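Local coordinates for aldehyde dehydrogenase family protein (Pseudomonas syringae pv. tomato, PDB 5IUV) that oxidises indole-3-acetaldehyde to the auxin indole-3-acetic acid, probably with NAD+ as the hydride acceptor, as a member of the aldehyde dehydrogenase family, at residues 156-161 / 487-492; 22-27 / 216-221; 88-93 / 126-131. All blocks are in the same frame, centred on the assembly; numbering follows the deposited sequence.

All three contacts belong to the part of the chain that holds NAD: two reach its sheet, the third packs against it, and none touches the cofactor. Interactions 1 and 2 reach the same eight-stranded mixed sheet, with centres 22 Å and nearest atoms about 7 Å apart. Interaction 3 pairs two helices and meets interaction 2, Leu-217 CD2 lying 4.3 Å from Phe-90 CZ; in sequence it is nested within the loop that interaction 2 closes. NAD lies about 11 Å from the side chain of Tyr-487 in interaction 1 and about 10 Å from that of Pro-221 in interaction 2. Tyr-487 is about 8 Å from the side chain of Glu-267, the predicted active-site residue.

Interaction 1: 156-161 / 487-492; sequences EPVGVV and YTELKS
Glu-156 and Glu-489 form an antiparallel hydrogen-bonded pair: Glu-489 N gives a 2.7 Å bond to Glu-156 O, and Glu-156 N returns one of 3.0 Å to Glu-489 O. Pro-157, which has no N-H to give, fits the adjoining non-hydrogen-bonded position opposite Thr-488. Beyond it Val-158 N reaches Tyr-487 O at 3.1 Å, from 39° above the carbonyl plane; Asn-186 ND2 also binds this oxygen. The strand is interrupted at Val-158 and Gly-159; at Gly-159 the backbone angles (phi 127°) would press a CB against the preceding carbonyl O.

The salt bridge closes the other end. Glu-156 runs extended beyond CG, and Lys-491, bent at chi3 (-71°), brings NZ to the syn side of OE2 at 2.9 Å. The same ammonium group binds Leu-448 O and Ala-445 O of the second subunit, so it joins strand and interface. Val-158 CG1 lies 3.7 Å from Glu-489 CG, a methyl against the aliphatic part of an acid whose carboxylate pairs with Arg-263 and with Arg-477 of the second subunit. Val-161 presents CG1 to the edge of the Tyr-487 ring, 3.9 Å from CE1.

Strand 488-496 thus pairs with 149-164, and at Ser-492 the sheet continues into the second subunit, consistent with the oligomerisation arm of aldehyde dehydrogenases.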
loop_
_atom_site.group_PDB
_atom_site.type_symbol
_atom_site.label_atom_id
_atom_site.label_comp_id
_atom_site.label_asym_id
_atom_site.label_seq_id
_atom_site.Cartn_x
_atom_site.Cartn_y
_atom_site.Cartn_z
ATOM N N GLU A 156 -10.060 2.437 13.042
ATOM C CA GLU A 156 -11.374 2.267 13.644
ATOM C C GLU A 156 -12.193 3.522 13.409
ATOM O O GLU A 156 -11.636 4.611 13.348
ATOM C CB GLU A 156 -11.244 1.990 15.143
ATOM C CG GLU A 156 -10.395 0.768 15.471
ATOM C CD GLU A 156 -10.132 0.625 16.956
ATOM O OE1 GLU A 156 -10.454 1.571 17.706
ATOM O OE2 GLU A 156 -9.617 -0.435 17.366
ATOM N N PRO A 157 -13.521 3.385 13.301
ATOM C CA PRO A 157 -14.335 4.590 13.086
ATOM C C PRO A 157 -14.243 5.550 14.273
ATOM O O PRO A 157 -14.104 5.108 15.413
ATOM C CB PRO A 157 -15.754 4.032 12.922
ATOM C CG PRO A 157 -15.723 2.714 13.633
ATOM C CD PRO A 157 -14.344 2.167 13.387
ATOM N N VAL A 158 -14.295 6.850 14.004
ATOM C CA VAL A 158 -14.132 7.837 15.059
ATOM C C VAL A 158 -15.338 7.864 16.004
ATOM O O VAL A 158 -15.195 8.182 17.186
ATOM C CB VAL A 158 -13.892 9.250 14.475
ATOM C CG1 VAL A 158 -12.584 9.278 13.689
ATOM C CG2 VAL A 158 -15.056 9.682 13.584
ATOM N N GLY A 159 -16.516 7.513 15.495
ATOM C CA GLY A 159 -17.712 7.489 16.320
ATOM C C GLY A 159 -18.860 8.289 15.745
ATOM O O GLY A 159 -19.625 7.791 14.922
ATOM N N VAL A 160 -18.991 9.536 16.186
ATOM C CA VAL A 160 -20.065 10.409 15.715
ATOM C C VAL A 160 -19.510 11.511 14.821
ATOM O O VAL A 160 -18.623 12.264 15.226
ATOM C CB VAL A 160 -20.832 11.036 16.893
ATOM C CG1 VAL A 160 -21.859 12.054 16.391
ATOM C CG2 VAL A 160 -21.503 9.949 17.713
ATOM N N VAL A 161 -20.032 11.590 13.602
ATOM C CA VAL A 161 -19.559 12.542 12.607
ATOM C C VAL A 161 -20.639 13.575 12.298
ATOM O O VAL A 161 -21.781 13.207 12.018
ATOM C CB VAL A 161 -19.151 11.815 11.302
ATOM C CG1 VAL A 161 -18.719 12.812 10.231
ATOM C CG2 VAL A 161 -18.053 10.792 11.585
ATOM N N TYR A 487 -12.501 9.692 8.596
ATOM C CA TYR A 487 -13.570 9.143 9.427
ATOM C C TYR A 487 -13.079 8.020 10.327
ATOM O O TYR A 487 -13.873 7.339 10.976
ATOM C CB TYR A 487 -14.721 8.664 8.536
ATOM C CG TYR A 487 -15.201 9.767 7.622
ATOM C CD1 TYR A 487 -15.933 10.835 8.125
ATOM C CD2 TYR A 487 -14.867 9.774 6.277
ATOM C CE1 TYR A 487 -16.359 11.860 7.299
ATOM C CE2 TYR A 487 -15.282 10.788 5.445
ATOM C CZ TYR A 487 -16.027 11.836 5.960
ATOM O OH TYR A 487 -16.439 12.859 5.129
ATOM N N THR A 488 -11.762 7.836 10.375
ATOM C CA THR A 488 -11.189 6.792 11.212
ATOM C C THR A 488 -10.001 7.274 12.041
ATOM O O THR A 488 -9.442 8.346 11.794
ATOM C CB THR A 488 -10.736 5.573 10.369
ATOM O OG1 THR A 488 -9.774 5.984 9.397
ATOM C CG2 THR A 488 -11.916 4.933 9.654
ATOM N N GLU A 489 -9.640 6.469 13.037
ATOM C CA GLU A 489 -8.480 6.717 13.898
ATOM C C GLU A 489 -7.514 5.551 13.794
ATOM O O GLU A 489 -7.944 4.400 13.786
ATOM C CB GLU A 489 -8.892 6.877 15.367
ATOM C CG GLU A 489 -9.679 8.122 15.691
ATOM C CD GLU A 489 -8.824 9.371 15.693
ATOM O OE1 GLU A 489 -7.599 9.273 15.928
ATOM O OE2 GLU A 489 -9.380 10.459 15.454
ATOM N N LEU A 490 -6.223 5.847 13.746
ATOM C CA LEU A 490 -5.187 4.821 13.779
ATOM C C LEU A 490 -4.915 4.304 15.195
ATOM O O LEU A 490 -4.829 5.077 16.148
ATOM C CB LEU A 490 -3.892 5.363 13.180
ATOM C CG LEU A 490 -3.838 5.461 11.657
ATOM C CD1 LEU A 490 -2.641 6.294 11.229
ATOM C CD2 LEU A 490 -3.757 4.067 11.050
ATOM N N LYS A 491 -4.758 2.993 15.315
ATOM C CA LYS A 491 -4.393 2.383 16.584
ATOM C C LYS A 491 -3.199 1.467 16.406
ATOM O O LYS A 491 -3.181 0.625 15.512
ATOM C CB LYS A 491 -5.560 1.589 17.172
ATOM C CG LYS A 491 -5.172 0.771 18.409
ATOM C CD LYS A 491 -6.361 -0.011 18.965
ATOM C CE LYS A 491 -7.368 0.923 19.628
ATOM N NZ LYS A 491 -8.605 0.181 20.002
ATOM N N SER A 492 -2.203 1.638 17.263
ATOM C CA SER A 492 -1.051 0.755 17.282
ATOM C C SER A 492 -1.177 -0.232 18.425
ATOM O O SER A 492 -1.031 0.148 19.583
ATOM C CB SER A 492 0.241 1.554 17.432
ATOM O OG SER A 492 0.543 2.251 16.243
#

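Interaction 2: 22-27 / 216-221; sequences AFIQGE and VLNVLP
Asn-218 turns its amide across Ile-24 at about a right angle, with OD1 directed to the start of the turn. Its CG lies anti to its own carbonyl carbon (chi1 -67°), which places CB beside Phe-23 O and lets OD1 accept from Gln-25 N at 2.9 Å. That N-H comes from 42° above the amide plane. Water 1 accepts from Gly-26 N and lies 2.8 Å from OD1, so one N-H of the turn meets the asparagine oxygen directly and the next through water. At the other end of the amide, ND2 binds Ser-65 OG, which holds the group's rotation; a side chain with both an acceptor and a donor suits this position between turn and helix 56-72.

Ile-24 and Leu-220 approach obliquely on the same side as Asn-218. Their ends meet, CD1 of the isoleucine standing 3.7 Å from CD2 of the leucine. Beside them the small Ala-22 lets Pro-221 come close: CB is 3.7 Å from the proline CD.

Phe-23 leaves from the opposite side of its strand. It sets its ring edge toward Leu-217 O, with CD1 at 3.7 Å, while Glu-27 N lies over one face, offset toward the rim. Phe-23 CB also packs beside Val-219 CB, and both side chains continue onto Ala-204 of helix 198-210.

Between the two sets of side chains, Phe-23 N to Val-219 O (2.9 Å) and Val-219 N to Phe-23 O form a single antiparallel bridge. Residues 24-27 make a type I' turn, in which Gln-25 and Gly-26 both adopt positive phi, easy for glycine. The contact therefore lays a two-residue-loop beta hairpin, strands 22-24 and 27-29, along edge strand 217-219 of the parallel core of the mixed, Rossmann-like NAD-binding sheet.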
loop_
_atom_site.group_PDB
_atom_site.type_symbol
_atom_site.label_atom_id
_atom_site.label_comp_id
_atom_site.label_asym_id
_atom_site.label_seq_id
_atom_site.Cartn_x
_atom_site.Cartn_y
_atom_site.Cartn_z
ATOM N N ALA A 22 -37.280 17.212 10.050
ATOM C CA ALA A 22 -35.980 16.652 10.402
ATOM C C ALA A 22 -36.120 15.141 10.536
ATOM O O ALA A 22 -37.238 14.623 10.546
ATOM C CB ALA A 22 -35.456 17.271 11.695
ATOM N N PHE A 23 -34.997 14.432 10.625
ATOM C CA PHE A 23 -35.028 12.977 10.765
ATOM C C PHE A 23 -34.089 12.549 11.882
ATOM O O PHE A 23 -32.883 12.764 11.807
ATOM C CB PHE A 23 -34.639 12.294 9.451
ATOM C CG PHE A 23 -34.952 10.813 9.404
ATOM C CD1 PHE A 23 -33.985 9.871 9.742
ATOM C CD2 PHE A 23 -36.200 10.367 8.994
ATOM C CE1 PHE A 23 -34.260 8.510 9.683
ATOM C CE2 PHE A 23 -36.485 9.007 8.937
ATOM C CZ PHE A 23 -35.508 8.078 9.274
ATOM N N ILE A 24 -34.642 11.950 12.928
ATOM C CA ILE A 24 -33.837 11.545 14.071
ATOM C C ILE A 24 -34.304 10.186 14.575
ATOM O O ILE A 24 -35.506 9.986 14.776
ATOM C CB ILE A 24 -33.924 12.564 15.231
ATOM C CG1 ILE A 24 -33.419 13.937 14.798
ATOM C CG2 ILE A 24 -33.114 12.072 16.427
ATOM C CD1 ILE A 24 -33.709 15.033 15.803
ATOM N N GLN A 25 -33.363 9.263 14.762
ATOM C CA GLN A 25 -33.654 7.937 15.316
ATOM C C GLN A 25 -34.775 7.232 14.528
ATOM O O GLN A 25 -35.759 6.754 15.092
ATOM C CB GLN A 25 -34.005 8.063 16.810
ATOM C CG GLN A 25 -34.087 6.737 17.592
ATOM C CD GLN A 25 -32.819 5.900 17.506
ATOM O OE1 GLN A 25 -31.705 6.427 17.460
ATOM N NE2 GLN A 25 -32.986 4.585 17.494
ATOM N N GLY A 26 -34.614 7.194 13.209
ATOM C CA GLY A 26 -35.493 6.427 12.350
ATOM C C GLY A 26 -36.851 7.037 12.047
ATOM O O GLY A 26 -37.674 6.379 11.411
ATOM N N GLU A 27 -37.090 8.274 12.486
ATOM C CA GLU A 27 -38.392 8.925 12.279
ATOM C C GLU A 27 -38.273 10.393 11.902
ATOM O O GLU A 27 -37.414 11.106 12.412
ATOM C CB GLU A 27 -39.268 8.810 13.539
ATOM C CG GLU A 27 -39.732 7.395 13.854
ATOM C CD GLU A 27 -40.654 7.332 15.064
ATOM O OE1 GLU A 27 -40.960 8.391 15.646
ATOM O OE2 GLU A 27 -41.077 6.216 15.429
ATOM N N VAL A 216 -28.277 5.927 12.914
ATOM C CA VAL A 216 -26.975 5.962 12.249
ATOM C C VAL A 216 -26.876 7.133 11.265
ATOM O O VAL A 216 -25.805 7.721 11.090
ATOM C CB VAL A 216 -26.683 4.620 11.533
ATOM C CG1 VAL A 216 -25.428 4.714 10.680
ATOM C CG2 VAL A 216 -26.529 3.502 12.567
ATOM N N LEU A 217 -27.991 7.482 10.635
ATOM C CA LEU A 217 -28.042 8.688 9.812
ATOM C C LEU A 217 -29.217 9.584 10.223
ATOM O O LEU A 217 -30.387 9.273 9.962
ATOM C CB LEU A 217 -28.138 8.325 8.325
ATOM C CG LEU A 217 -28.347 9.502 7.365
ATOM C CD1 LEU A 217 -27.197 10.502 7.459
ATOM C CD2 LEU A 217 -28.532 9.019 5.928
ATOM N N ASN A 218 -28.889 10.681 10.896
ATOM C CA ASN A 218 -29.868 11.672 11.311
ATOM C C ASN A 218 -29.672 12.921 10.468
ATOM O O ASN A 218 -28.539 13.260 10.133
ATOM C CB ASN A 218 -29.723 12.004 12.801
ATOM C CG ASN A 218 -30.078 10.830 13.707
ATOM O OD1 ASN A 218 -30.915 9.993 13.365
ATOM N ND2 ASN A 218 -29.441 10.772 14.874
ATOM N N VAL A 219 -30.761 13.602 10.128
ATOM C CA VAL A 219 -30.683 14.792 9.275
ATOM C C VAL A 219 -31.342 16.001 9.944
ATOM O O VAL A 219 -32.521 15.956 10.302
ATOM C CB VAL A 219 -31.349 14.552 7.906
ATOM C CG1 VAL A 219 -31.285 15.824 7.050
ATOM C CG2 VAL A 219 -30.671 13.383 7.186
ATOM N N LEU A 220 -30.582 17.079 10.103
ATOM C CA LEU A 220 -31.086 18.281 10.766
ATOM C C LEU A 220 -31.077 19.508 9.851
ATOM O O LEU A 220 -30.060 20.195 9.735
ATOM C CB LEU A 220 -30.259 18.577 12.016
ATOM C CG LEU A 220 -30.144 17.469 13.061
ATOM C CD1 LEU A 220 -29.325 17.951 14.267
ATOM C CD2 LEU A 220 -31.533 16.998 13.487
ATOM N N PRO A 221 -32.210 19.784 9.186
ATOM C CA PRO A 221 -32.283 21.028 8.415
ATOM C C PRO A 221 -32.331 22.232 9.354
ATOM O O PRO A 221 -32.754 22.099 10.504
ATOM C CB PRO A 221 -33.582 20.878 7.616
ATOM C CG PRO A 221 -34.407 19.917 8.416
ATOM C CD PRO A 221 -33.442 18.981 9.078
HETATM O O HOH W 1 -31.939 7.670 12.081
#

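Interaction 3: 88-93 / 126-131; sequences IRFAGL and RALSWS
Apolar contact carries this pairing, for no hydrogen bond crosses between 88-93 and 126-131. Its clearest element is a CH-pi interaction. Leu-128 CD1 sits over the centre of the Phe-90 ring, 3.8 Å from the centroid and 9° off the normal. Phe-90 has its CG anti to the backbone N (chi1 -169°), which turns a face of the ring to the leucine's CD1; a broad flat ring and a forked side chain suit each other here.

Small residues pack closely beside it. Ala-91 CB points at the partner helix and touches Ser-129 CB at 3.6 Å and Leu-128 CB at 3.9 Å. Small side chains at Ala-91 and Ser-129 are consistent with the close approach of the segment axes, 7.7 Å, nearly antiparallel at 163°. Ser-129 OG bonds back to Ala-125 O in its own helix. The backbones come nearest at Ile-88 and Ser-129, CA to CA 4.6 Å, the Ile-88 side chain lying at the border.

Around the pair, Phe-90 continues onto Ala-207 and Ala-210 of helix 198-210, while Leu-128 reaches Cys-175 of helix 170-183. Helices 80-96 and 113-134 thus lie side by side against two helices that themselves pack on strand 217-219 through Leu-217.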
loop_
_atom_site.group_PDB
_atom_site.type_symbol
_atom_site.label_atom_id
_atom_site.label_comp_id
_atom_site.label_asym_id
_atom_site.label_seq_id
_atom_site.Cartn_x
_atom_site.Cartn_y
_atom_site.Cartn_z
ATOM N N ILE A 88 -24.431 -0.297 -1.150
ATOM C CA ILE A 88 -24.772 -0.483 -2.555
ATOM C C ILE A 88 -26.295 -0.434 -2.766
ATOM O O ILE A 88 -26.764 0.171 -3.733
ATOM C CB ILE A 88 -24.164 -1.802 -3.088
ATOM C CG1 ILE A 88 -22.635 -1.697 -3.068
ATOM C CG2 ILE A 88 -24.650 -2.110 -4.497
ATOM C CD1 ILE A 88 -21.895 -3.036 -3.296
ATOM N N ARG A 89 -27.068 -1.026 -1.854
ATOM C CA ARG A 89 -28.531 -0.894 -1.907
ATOM C C ARG A 89 -28.971 0.559 -1.720
ATOM O O ARG A 89 -29.920 1.011 -2.358
ATOM C CB ARG A 89 -29.210 -1.772 -0.845
ATOM C CG ARG A 89 -29.192 -3.267 -1.158
ATOM C CD ARG A 89 -30.182 -4.031 -0.274
ATOM N NE ARG A 89 -29.925 -3.828 1.152
ATOM C CZ ARG A 89 -29.078 -4.562 1.869
ATOM N NH1 ARG A 89 -28.402 -5.549 1.294
ATOM N NH2 ARG A 89 -28.909 -4.315 3.162
ATOM N N PHE A 90 -28.277 1.277 -0.840
ATOM C CA PHE A 90 -28.543 2.698 -0.591
ATOM C C PHE A 90 -28.358 3.467 -1.897
ATOM O O PHE A 90 -29.224 4.247 -2.305
ATOM C CB PHE A 90 -27.606 3.218 0.511
ATOM C CG PHE A 90 -27.948 4.606 1.049
ATOM C CD1 PHE A 90 -29.074 5.298 0.626
ATOM C CD2 PHE A 90 -27.110 5.211 1.981
ATOM C CE1 PHE A 90 -29.366 6.575 1.134
ATOM C CE2 PHE A 90 -27.393 6.480 2.497
ATOM C CZ PHE A 90 -28.522 7.161 2.067
ATOM N N ALA A 91 -27.231 3.224 -2.564
ATOM C CA ALA A 91 -26.974 3.859 -3.846
ATOM C C ALA A 91 -28.062 3.472 -4.844
ATOM O O ALA A 91 -28.552 4.312 -5.604
ATOM C CB ALA A 91 -25.604 3.477 -4.368
ATOM N N GLY A 92 -28.443 2.197 -4.835
ATOM C CA GLY A 92 -29.485 1.706 -5.721
ATOM C C GLY A 92 -30.827 2.401 -5.545
ATOM O O GLY A 92 -31.577 2.584 -6.516
ATOM N N LEU A 93 -31.142 2.786 -4.311
ATOM C CA LEU A 93 -32.405 3.457 -4.036
ATOM C C LEU A 93 -32.377 4.912 -4.496
ATOM O O LEU A 93 -33.413 5.477 -4.827
ATOM C CB LEU A 93 -32.752 3.374 -2.547
ATOM C CG LEU A 93 -33.222 1.991 -2.086
ATOM C CD1 LEU A 93 -33.366 1.935 -0.569
ATOM C CD2 LEU A 93 -34.531 1.613 -2.767
ATOM N N ARG A 126 -23.026 7.102 -7.082
ATOM C CA ARG A 126 -21.710 6.556 -7.361
ATOM C C ARG A 126 -20.767 6.714 -6.166
ATOM O O ARG A 126 -19.950 5.840 -5.899
ATOM C CB ARG A 126 -21.137 7.241 -8.608
ATOM C CG ARG A 126 -19.835 6.683 -9.129
ATOM C CD ARG A 126 -19.385 7.449 -10.382
ATOM N NE ARG A 126 -20.440 7.518 -11.393
ATOM C CZ ARG A 126 -20.974 8.648 -11.852
ATOM N NH1 ARG A 126 -20.545 9.820 -11.400
ATOM N NH2 ARG A 126 -21.931 8.609 -12.771
ATOM N N ALA A 127 -20.879 7.823 -5.441
ATOM C CA ALA A 127 -20.039 8.009 -4.266
ATOM C C ALA A 127 -20.407 7.004 -3.182
ATOM O O ALA A 127 -19.532 6.502 -2.487
ATOM C CB ALA A 127 -20.151 9.445 -3.732
ATOM N N LEU A 128 -21.699 6.714 -3.041
ATOM C CA LEU A 128 -22.161 5.757 -2.038
ATOM C C LEU A 128 -21.752 4.326 -2.382
ATOM O O LEU A 128 -21.262 3.590 -1.528
ATOM C CB LEU A 128 -23.691 5.831 -1.872
ATOM C CG LEU A 128 -24.299 7.145 -1.364
ATOM C CD1 LEU A 128 -25.808 7.021 -1.128
ATOM C CD2 LEU A 128 -23.602 7.597 -0.090
ATOM N N SER A 129 -21.963 3.923 -3.631
ATOM C CA SER A 129 -21.675 2.545 -4.016
ATOM C C SER A 129 -20.177 2.291 -4.147
ATOM O O SER A 129 -19.701 1.224 -3.782
ATOM C CB SER A 129 -22.390 2.180 -5.327
ATOM O OG SER A 129 -22.059 3.063 -6.381
ATOM N N TRP A 130 -19.436 3.255 -4.681
ATOM C CA TRP A 130 -17.989 3.077 -4.828
ATOM C C TRP A 130 -17.364 2.948 -3.445
ATOM O O TRP A 130 -16.546 2.064 -3.206
ATOM C CB TRP A 130 -17.365 4.243 -5.606
ATOM C CG TRP A 130 -15.920 4.061 -6.027
ATOM C CD1 TRP A 130 -15.468 3.619 -7.243
ATOM C CD2 TRP A 130 -14.751 4.352 -5.250
ATOM N NE1 TRP A 130 -14.093 3.611 -7.264
ATOM C CE2 TRP A 130 -13.629 4.054 -6.053
ATOM C CE3 TRP A 130 -14.545 4.829 -3.949
ATOM C CZ2 TRP A 130 -12.316 4.218 -5.597
ATOM C CZ3 TRP A 130 -13.245 4.991 -3.499
ATOM C CH2 TRP A 130 -12.146 4.681 -4.320
ATOM N N SER A 131 -17.764 3.825 -2.532
ATOM C CA SER A 131 -17.278 3.756 -1.160
ATOM C C SER A 131 -17.634 2.413 -0.528
ATOM O O SER A 131 -16.806 1.792 0.134
ATOM C CB SER A 131 -17.852 4.900 -0.318
ATOM O OG SER A 131 -17.384 6.157 -0.774
#